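Local structure of alginate lyase (6KFN) at residues L109-I114 / S133-T138; A62-Y67 / T85-T90; G189-I194 / G219-I224. The protein probably cleaves alginate by beta-elimination, on the scaffold of a right-handed parallel beta-helix. One frame throughout, in Å; residues are numbered along the deposited sequence.

Contact 1. Residues L109-I114 / S133-T138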
loop_
_atom_site.group_PDB
_atom_site.type_symbol
_atom_site.label_atom_id
_atom_site.label_comp_id
_atom_site.label_asym_id
_atom_site.label_seq_id
_atom_site.Cartn_x
_atom_site.Cartn_y
_atom_site.Cartn_z
ATOM N N LEU A 109 5.904 1.205 -9.829
ATOM C CA LEU A 109 5.668 -0.212 -9.703
ATOM C C LEU A 109 4.286 -0.599 -10.216
ATOM O O LEU A 109 3.331 0.178 -10.166
ATOM C CB LEU A 109 5.812 -0.653 -8.248
ATOM C CG LEU A 109 7.110 -0.226 -7.556
ATOM C CD1 LEU A 109 7.215 -0.913 -6.217
ATOM C CD2 LEU A 109 8.334 -0.541 -8.409
ATOM N N GLU A 110 4.190 -1.839 -10.664
ATOM C CA GLU A 110 2.924 -2.449 -11.053
ATOM C C GLU A 110 2.834 -3.773 -10.306
ATOM O O GLU A 110 3.634 -4.670 -10.578
ATOM C CB GLU A 110 2.874 -2.621 -12.573
ATOM C CG GLU A 110 1.565 -3.155 -13.086
ATOM C CD GLU A 110 1.514 -3.408 -14.589
ATOM O OE1 GLU A 110 2.401 -2.956 -15.312
ATOM O OE2 GLU A 110 0.567 -4.096 -15.012
ATOM N N ILE A 111 1.891 -3.867 -9.354
ATOM C CA ILE A 111 1.828 -4.975 -8.410
ATOM C C ILE A 111 0.455 -5.619 -8.582
ATOM O O ILE A 111 -0.561 -4.930 -8.425
ATOM C CB ILE A 111 2.033 -4.489 -6.970
ATOM C CG1 ILE A 111 3.375 -3.762 -6.855
ATOM C CG2 ILE A 111 1.895 -5.639 -5.990
ATOM C CD1 ILE A 111 3.591 -3.084 -5.536
ATOM N N TYR A 112 0.423 -6.906 -8.933
ATOM C CA TYR A 112 -0.845 -7.495 -9.348
ATOM C C TYR A 112 -0.796 -9.003 -9.250
ATOM O O TYR A 112 0.264 -9.636 -9.284
ATOM C CB TYR A 112 -1.175 -7.083 -10.817
ATOM C CG TYR A 112 -0.101 -7.516 -11.804
ATOM C CD1 TYR A 112 1.046 -6.744 -11.973
ATOM C CD2 TYR A 112 -0.165 -8.711 -12.502
ATOM C CE1 TYR A 112 2.072 -7.110 -12.785
ATOM C CE2 TYR A 112 0.917 -9.107 -13.359
ATOM C CZ TYR A 112 2.028 -8.275 -13.463
ATOM O OH TYR A 112 3.140 -8.553 -14.261
ATOM N N ASP A 113 -1.998 -9.582 -9.188
ATOM C CA ASP A 113 -2.198 -11.029 -9.111
ATOM C C ASP A 113 -1.489 -11.598 -7.876
ATOM O O ASP A 113 -0.586 -12.430 -7.922
ATOM C CB ASP A 113 -1.834 -11.768 -10.392
ATOM C CG ASP A 113 -2.729 -11.413 -11.560
ATOM O OD1 ASP A 113 -3.856 -10.939 -11.373
ATOM O OD2 ASP A 113 -2.242 -11.635 -12.708
ATOM N N ILE A 114 -1.968 -11.106 -6.725
ATOM C CA ILE A 114 -1.413 -11.356 -5.404
ATOM C C ILE A 114 -2.454 -12.110 -4.577
ATOM O O ILE A 114 -3.647 -11.783 -4.603
ATOM C CB ILE A 114 -1.047 -10.007 -4.725
ATOM C CG1 ILE A 114 -0.046 -9.205 -5.568
ATOM C CG2 ILE A 114 -0.528 -10.225 -3.334
ATOM C CD1 ILE A 114 1.264 -9.900 -5.858
ATOM N N SER A 133 2.494 4.372 -8.819
ATOM C CA SER A 133 2.416 2.928 -8.932
ATOM C C SER A 133 0.957 2.514 -9.097
ATOM O O SER A 133 0.060 3.276 -8.787
ATOM C CB SER A 133 3.018 2.255 -7.674
ATOM O OG SER A 133 4.424 2.510 -7.578
ATOM N N HIS A 134 0.749 1.276 -9.552
ATOM C CA HIS A 134 -0.586 0.705 -9.742
ATOM C C HIS A 134 -0.620 -0.646 -9.068
ATOM O O HIS A 134 0.201 -1.517 -9.390
ATOM C CB HIS A 134 -0.895 0.572 -11.231
ATOM C CG HIS A 134 -2.299 0.105 -11.538
ATOM N ND1 HIS A 134 -2.638 -0.368 -12.784
ATOM C CD2 HIS A 134 -3.422 0.045 -10.797
ATOM C CE1 HIS A 134 -3.925 -0.676 -12.787
ATOM N NE2 HIS A 134 -4.424 -0.445 -11.588
ATOM N N ILE A 135 -1.589 -0.837 -8.156
ATOM C CA ILE A 135 -1.814 -2.080 -7.467
ATOM C C ILE A 135 -3.211 -2.559 -7.849
ATOM O O ILE A 135 -4.176 -1.800 -7.710
ATOM C CB ILE A 135 -1.720 -1.910 -5.933
ATOM C CG1 ILE A 135 -0.343 -1.378 -5.531
ATOM C CG2 ILE A 135 -2.064 -3.193 -5.225
ATOM C CD1 ILE A 135 -0.278 -0.840 -4.116
ATOM N N TYR A 136 -3.326 -3.803 -8.325
ATOM C CA TYR A 136 -4.621 -4.324 -8.739
ATOM C C TYR A 136 -4.610 -5.835 -8.572
ATOM O O TYR A 136 -3.560 -6.453 -8.407
ATOM C CB TYR A 136 -4.972 -3.854 -10.180
ATOM C CG TYR A 136 -4.035 -4.306 -11.269
ATOM C CD1 TYR A 136 -2.860 -3.611 -11.541
ATOM C CD2 TYR A 136 -4.353 -5.382 -12.079
ATOM C CE1 TYR A 136 -2.019 -3.999 -12.576
ATOM C CE2 TYR A 136 -3.527 -5.777 -13.109
ATOM C CZ TYR A 136 -2.363 -5.091 -13.374
ATOM O OH TYR A 136 -1.565 -5.495 -14.409
ATOM N N ASN A 137 -5.798 -6.452 -8.605
ATOM C CA ASN A 137 -5.910 -7.915 -8.564
ATOM C C ASN A 137 -5.175 -8.507 -7.354
ATOM O O ASN A 137 -4.218 -9.275 -7.478
ATOM C CB ASN A 137 -5.415 -8.560 -9.863
ATOM C CG ASN A 137 -6.311 -8.293 -10.995
ATOM O OD1 ASN A 137 -7.328 -7.642 -10.881
ATOM N ND2 ASN A 137 -5.875 -8.750 -12.179
ATOM N N THR A 138 -5.690 -8.159 -6.172
ATOM C CA THR A 138 -5.206 -8.688 -4.890
ATOM C C THR A 138 -6.303 -9.503 -4.236
ATOM O O THR A 138 -7.468 -9.438 -4.629
ATOM C CB THR A 138 -4.768 -7.555 -3.958
ATOM O OG1 THR A 138 -5.884 -6.700 -3.737
ATOM C CG2 THR A 138 -3.640 -6.715 -4.546
#
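Tyr-136 of strand 134-136 lies against Glu-110 and Tyr-112 of strand 110-112, its counterpart one coil earlier in a right-handed parallel beta-helix. The two strand axes approach to 4.8 Å and run nearly parallel. Each residue sits beside its equivalent, Leu-109 with Ser-133 through Ile-114 with Thr-138, which is the in-register stacking of successive coils. Backbone bonds from His-134 N to Leu-109 O, from Ile-111 N to His-134 O and from Tyr-136 N to Ile-111 O carry the ladder.

Followed outward, Tyr-136 begins with CB on the face that also carries Glu-110 and His-134. With chi1 at 62°, CG stands between the backbone N and the carbonyl carbon, which lays the ring over Tyr-112 CB. That carbon is 3.5 Å from the centroid of the Tyr-136 ring, close to its normal, a CH-pi contact. CD1 also lies over the centre of the His-134 imidazole, and CE1 meets Glu-110 CG at 3.7 Å. At the tip, OH donates to Glu-110 OE2 at 2.6 Å, and OE2, near the plane of the ring at its edge, receives it on its anti lone pair; the same OH lies over the Tyr-112 ring toward its rim. The tyrosine rings are nearly parallel, 12° apart, but slid so far that their centroids are 5.3 Å apart and they barely overlap. A leucine in place of Tyr-136 would probably leave Glu-110 OE2 without its hydroxyl donor and the carboxylate freer to turn.

On the opposite face, Ile-111 and Ile-135 pack inside the coil, both touching Val-119. At the corner, Asn-137 O accepts from Ile-114 N, and Asn-137 ND2 reaches Asp-113 OD1 at 3.1 Å, on its syn side but 24° out of the carboxylate plane.

Contact 2. Residues A62-Y67 / T85-T90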
loop_
_atom_site.group_PDB
_atom_site.type_symbol
_atom_site.label_atom_id
_atom_site.label_comp_id
_atom_site.label_asym_id
_atom_site.label_seq_id
_atom_site.Cartn_x
_atom_site.Cartn_y
_atom_site.Cartn_z
ATOM N N ALA A 62 10.994 -5.303 -16.177
ATOM C CA ALA A 62 11.305 -6.546 -15.502
ATOM C C ALA A 62 10.213 -6.897 -14.494
ATOM O O ALA A 62 9.612 -6.017 -13.877
ATOM C CB ALA A 62 12.660 -6.415 -14.804
ATOM N N VAL A 63 10.017 -8.195 -14.304
ATOM C CA VAL A 63 8.994 -8.744 -13.426
ATOM C C VAL A 63 9.646 -9.568 -12.329
ATOM O O VAL A 63 10.449 -10.459 -12.619
ATOM C CB VAL A 63 8.019 -9.653 -14.186
ATOM C CG1 VAL A 63 6.949 -10.215 -13.242
ATOM C CG2 VAL A 63 7.357 -8.919 -15.361
ATOM N N LEU A 64 9.289 -9.287 -11.070
ATOM C CA LEU A 64 9.605 -10.162 -9.962
ATOM C C LEU A 64 8.373 -11.008 -9.666
ATOM O O LEU A 64 7.334 -10.487 -9.285
ATOM C CB LEU A 64 10.007 -9.391 -8.697
ATOM C CG LEU A 64 11.124 -8.378 -8.832
ATOM C CD1 LEU A 64 11.492 -7.837 -7.465
ATOM C CD2 LEU A 64 12.322 -8.964 -9.515
ATOM N N SER A 65 8.489 -12.328 -9.906
ATOM C CA SER A 65 7.386 -13.239 -9.658
ATOM C C SER A 65 7.716 -14.192 -8.523
ATOM O O SER A 65 8.837 -14.726 -8.476
ATOM C CB SER A 65 7.085 -14.063 -10.880
ATOM O OG SER A 65 5.985 -14.938 -10.620
ATOM N N GLY A 66 6.757 -14.455 -7.630
ATOM C CA GLY A 66 6.898 -15.599 -6.752
ATOM C C GLY A 66 6.615 -16.894 -7.487
ATOM O O GLY A 66 6.375 -16.938 -8.693
ATOM N N TYR A 67 6.612 -17.973 -6.714
ATOM C CA TYR A 67 6.350 -19.305 -7.245
ATOM C C TYR A 67 4.881 -19.656 -7.298
ATOM O O TYR A 67 4.507 -20.549 -8.070
ATOM C CB TYR A 67 7.012 -20.336 -6.359
ATOM C CG TYR A 67 8.501 -20.169 -6.293
ATOM C CD1 TYR A 67 9.294 -20.568 -7.354
ATOM C CD2 TYR A 67 9.114 -19.631 -5.173
ATOM C CE1 TYR A 67 10.663 -20.452 -7.311
ATOM C CE2 TYR A 67 10.480 -19.488 -5.108
ATOM C CZ TYR A 67 11.258 -19.918 -6.182
ATOM O OH TYR A 67 12.628 -19.788 -6.133
ATOM N N THR A 85 12.340 0.578 -8.212
ATOM C CA THR A 85 11.870 1.468 -9.262
ATOM C C THR A 85 11.527 0.705 -10.528
ATOM O O THR A 85 12.341 -0.047 -11.058
ATOM C CB THR A 85 12.957 2.519 -9.580
ATOM O OG1 THR A 85 13.322 3.161 -8.363
ATOM C CG2 THR A 85 12.452 3.512 -10.589
ATOM N N GLY A 86 10.334 0.982 -11.069
ATOM C CA GLY A 86 10.022 0.560 -12.417
ATOM C C GLY A 86 9.794 -0.904 -12.619
ATOM O O GLY A 86 9.856 -1.364 -13.741
ATOM N N LEU A 87 9.488 -1.652 -11.600
ATOM C CA LEU A 87 9.337 -3.093 -11.659
ATOM C C LEU A 87 7.875 -3.507 -11.569
ATOM O O LEU A 87 7.053 -2.834 -10.958
ATOM C CB LEU A 87 10.084 -3.725 -10.483
ATOM C CG LEU A 87 11.614 -3.537 -10.540
ATOM C CD1 LEU A 87 12.249 -3.907 -9.218
ATOM C CD2 LEU A 87 12.201 -4.393 -11.601
ATOM N N LYS A 88 7.606 -4.665 -12.130
ATOM C CA LYS A 88 6.366 -5.392 -11.884
ATOM C C LYS A 88 6.606 -6.436 -10.799
ATOM O O LYS A 88 7.695 -7.039 -10.738
ATOM C CB LYS A 88 5.898 -6.067 -13.178
ATOM C CG LYS A 88 5.521 -5.110 -14.276
ATOM C CD LYS A 88 5.173 -5.786 -15.605
ATOM C CE LYS A 88 4.621 -4.857 -16.614
ATOM N NZ LYS A 88 4.305 -5.625 -17.860
ATOM N N MET A 89 5.600 -6.667 -9.964
ATOM C CA MET A 89 5.649 -7.679 -8.920
ATOM C C MET A 89 4.350 -8.482 -8.979
ATOM O O MET A 89 3.266 -7.896 -8.976
ATOM C CB MET A 89 5.790 -7.089 -7.498
ATOM C CG MET A 89 7.145 -6.503 -7.114
ATOM S SD MET A 89 7.382 -4.844 -7.706
ATOM C CE MET A 89 9.022 -4.507 -6.958
ATOM N N THR A 90 4.462 -9.798 -9.012
ATOM C CA THR A 90 3.304 -10.644 -9.177
ATOM C C THR A 90 3.524 -12.013 -8.585
ATOM O O THR A 90 4.632 -12.392 -8.215
ATOM C CB THR A 90 2.965 -10.723 -10.680
ATOM O OG1 THR A 90 1.665 -11.284 -10.869
ATOM C CG2 THR A 90 3.941 -11.564 -11.485
#
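Val-63 and Leu-64 pair with Lys-88 and Met-89 as adjacent coils of the parallel beta-helix, the axes of strands 63-65 and 88-90 being 4.6 Å apart at closest approach and inclined by 17°. The first shell is backbone: Lys-88 N gives to Ala-62 O, Leu-64 N to Lys-88 O at 2.8 Å, Thr-90 N to Leu-64 O and Gly-66 N to Thr-90 O. Above this ladder, Val-63 straddles two neighbours. Its CG1, anti to the backbone N (chi1 -180°), meets Thr-90 CG2 at 3.7 Å, while CG2 rests on Lys-88 CD at 3.8 Å, beside the extended aliphatic chain of the lysine.

On the other face, Leu-64 and Met-89 run alongside each other into the interior; Met-89 is modelled in two conformers, so the contact of its methyl is doubtful. Ala-62 CB meets Leu-87 CD2 at 3.8 Å, and Leu-29 touches Ala-62, Leu-64 and Leu-87 together.

Farther out, strand 34-36 pairs with the far edge of Val-63 and Ser-65, so strand 63-65 is held from both edges. Thr-90 OG1 is bonded to Tyr-112 O, and Thr-90 O also accepts from Ser-74 OG. Ser-65 OG donates to Gly-66 O at 2.8 Å, in the carbonyl plane and on a lone pair.

Contact 3. Residues G189-I194 / G219-I224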
loop_
_atom_site.group_PDB
_atom_site.type_symbol
_atom_site.label_atom_id
_atom_site.label_comp_id
_atom_site.label_asym_id
_atom_site.label_seq_id
_atom_site.Cartn_x
_atom_site.Cartn_y
_atom_site.Cartn_z
ATOM N N GLY A 189 -2.229 1.839 15.848
ATOM C CA GLY A 189 -0.828 1.882 16.239
ATOM C C GLY A 189 0.065 2.685 15.324
ATOM O O GLY A 189 1.152 3.074 15.735
ATOM N N THR A 190 -0.378 2.898 14.072
ATOM C CA THR A 190 0.378 3.715 13.136
ATOM C C THR A 190 0.044 5.180 13.327
ATOM O O THR A 190 -1.091 5.539 13.668
ATOM C CB THR A 190 0.107 3.304 11.680
ATOM O OG1 THR A 190 -1.234 3.663 11.281
ATOM C CG2 THR A 190 0.378 1.837 11.434
ATOM N N VAL A 191 1.034 6.027 13.048
ATOM C CA VAL A 191 0.898 7.470 13.159
ATOM C C VAL A 191 1.406 8.131 11.890
ATOM O O VAL A 191 2.495 7.832 11.429
ATOM C CB VAL A 191 1.672 7.990 14.389
ATOM C CG1 VAL A 191 1.676 9.435 14.471
ATOM C CG2 VAL A 191 1.136 7.373 15.678
ATOM N N GLY A 192 0.620 9.073 11.360
ATOM C CA GLY A 192 1.116 9.978 10.345
ATOM C C GLY A 192 1.087 9.484 8.909
ATOM O O GLY A 192 1.793 10.019 8.060
ATOM N N THR A 193 0.300 8.453 8.626
ATOM C CA THR A 193 0.182 7.952 7.260
ATOM C C THR A 193 -0.421 9.034 6.375
ATOM O O THR A 193 -1.441 9.625 6.735
ATOM C CB THR A 193 -0.730 6.719 7.241
ATOM O OG1 THR A 193 -0.273 5.742 8.183
ATOM C CG2 THR A 193 -0.731 6.059 5.865
ATOM N N ILE A 194 0.159 9.229 5.195
ATOM C CA ILE A 194 -0.353 10.170 4.204
ATOM C C ILE A 194 -0.811 9.381 2.988
ATOM O O ILE A 194 -0.068 8.549 2.468
ATOM C CB ILE A 194 0.729 11.199 3.799
ATOM C CG1 ILE A 194 1.202 11.998 4.998
ATOM C CG2 ILE A 194 0.198 12.101 2.646
ATOM C CD1 ILE A 194 2.265 13.018 4.698
ATOM N N GLY A 219 -5.373 4.012 12.398
ATOM C CA GLY A 219 -4.248 4.732 12.966
ATOM C C GLY A 219 -4.608 6.174 13.268
ATOM O O GLY A 219 -5.750 6.602 13.094
ATOM N N ASN A 220 -3.598 6.894 13.754
ATOM C CA ASN A 220 -3.736 8.285 14.149
ATOM C C ASN A 220 -3.016 9.202 13.172
ATOM O O ASN A 220 -2.062 8.810 12.483
ATOM C CB ASN A 220 -3.212 8.540 15.552
ATOM C CG ASN A 220 -4.152 7.977 16.608
ATOM O OD1 ASN A 220 -5.191 7.391 16.290
ATOM N ND2 ASN A 220 -3.797 8.151 17.860
ATOM N N ASP A 221 -3.475 10.458 13.148
ATOM C CA ASP A 221 -2.819 11.516 12.375
ATOM C C ASP A 221 -2.741 11.206 10.884
ATOM O O ASP A 221 -1.835 11.684 10.199
ATOM C CB ASP A 221 -1.448 11.894 12.954
ATOM C CG ASP A 221 -1.504 12.350 14.400
ATOM O OD1 ASP A 221 -2.607 12.709 14.880
ATOM O OD2 ASP A 221 -0.421 12.341 15.032
ATOM N N ALA A 222 -3.678 10.429 10.380
ATOM C CA ALA A 222 -3.688 10.133 8.955
ATOM C C ALA A 222 -4.135 11.370 8.197
ATOM O O ALA A 222 -4.996 12.122 8.643
ATOM C CB ALA A 222 -4.624 8.968 8.665
ATOM N N VAL A 223 -3.537 11.597 7.030
ATOM C CA VAL A 223 -3.890 12.696 6.147
ATOM C C VAL A 223 -4.275 12.095 4.809
ATOM O O VAL A 223 -3.435 11.510 4.137
ATOM C CB VAL A 223 -2.742 13.701 6.004
ATOM C CG1 VAL A 223 -3.100 14.788 5.006
ATOM C CG2 VAL A 223 -2.405 14.315 7.364
ATOM N N ILE A 224 -5.541 12.267 4.442
ATOM C CA ILE A 224 -6.139 11.702 3.248
ATOM C C ILE A 224 -6.523 12.911 2.390
ATOM O O ILE A 224 -7.550 13.554 2.674
ATOM C CB ILE A 224 -7.350 10.819 3.588
ATOM C CG1 ILE A 224 -7.021 9.813 4.709
ATOM C CG2 ILE A 224 -7.949 10.230 2.332
ATOM C CD1 ILE A 224 -5.916 8.840 4.429
HETATM O O HOH W 1 -1.580 6.439 10.603
#
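Thr-190 and Asn-220 open a set of backbone hydrogen bonds between equivalent turns of two successive beta-helix coils. Asn-220 N donates to Thr-190 O, Gly-192 N to Asn-220 O and Val-223 N to Thr-193 O, each at 2.9 Å. Only Ile-194 and Val-223 form a parallel bridge, where Val-223 enters its strand; Val-191 and Asn-220 make a single bridge within the turns.

Water supplies the second kind of link. Water 1 donates to Thr-190 OG1 at 2.9 Å and to Asn-220 O at 3.1 Å, and is hydrogen-bonded to Thr-193 OG1 at 2.8 Å. Asn-220 O thus accepts from both Gly-192 N and the water, while Thr-190 OG1, also bonded to Lys-187 O, is turned to the water by a chi1 of 70°.

Side-chain packing is sparse: Val-191 CG1 lies alongside Asp-221 OD2 at 3.6 Å, and a longer approach of Ile-194 to Val-223 is doubtful because Ile-194 is modelled in two conformers. The polar ends of Asn-220 and Asp-221 are directed to the following coil, at Gln-252, Gly-249 and Asn-253. At Gly-219 a beta carbon would fall 2.2 Å from Thr-190 OG1, a steric bar to any side chain there. The turns are therefore joined chiefly through main-chain polar groups and one shared water, with little apolar contact between them.

Overall arrangement
Along the chain the order is contact 2, contact 1, contact 3. Contacts 1 and 2 are neighbours, their centres 10 Å apart: strand 88-92 pairs with strand 63-65 on one edge and strand 110-114 on the other, and Glu-110 O lies 2.9 Å from Met-89 N, a probable hydrogen bond. Contact 3 sits beyond the chain's centre, about 23 Å from contact 1 and 28 Å from contact 2 between centres, without touching either. Contacts 1 and 2 thus follow one strand ladder from coil to coil, whereas contact 3 samples turns farther along the helix. This repetition builds the elongated scaffold of the lyase, which also holds two sodium ions.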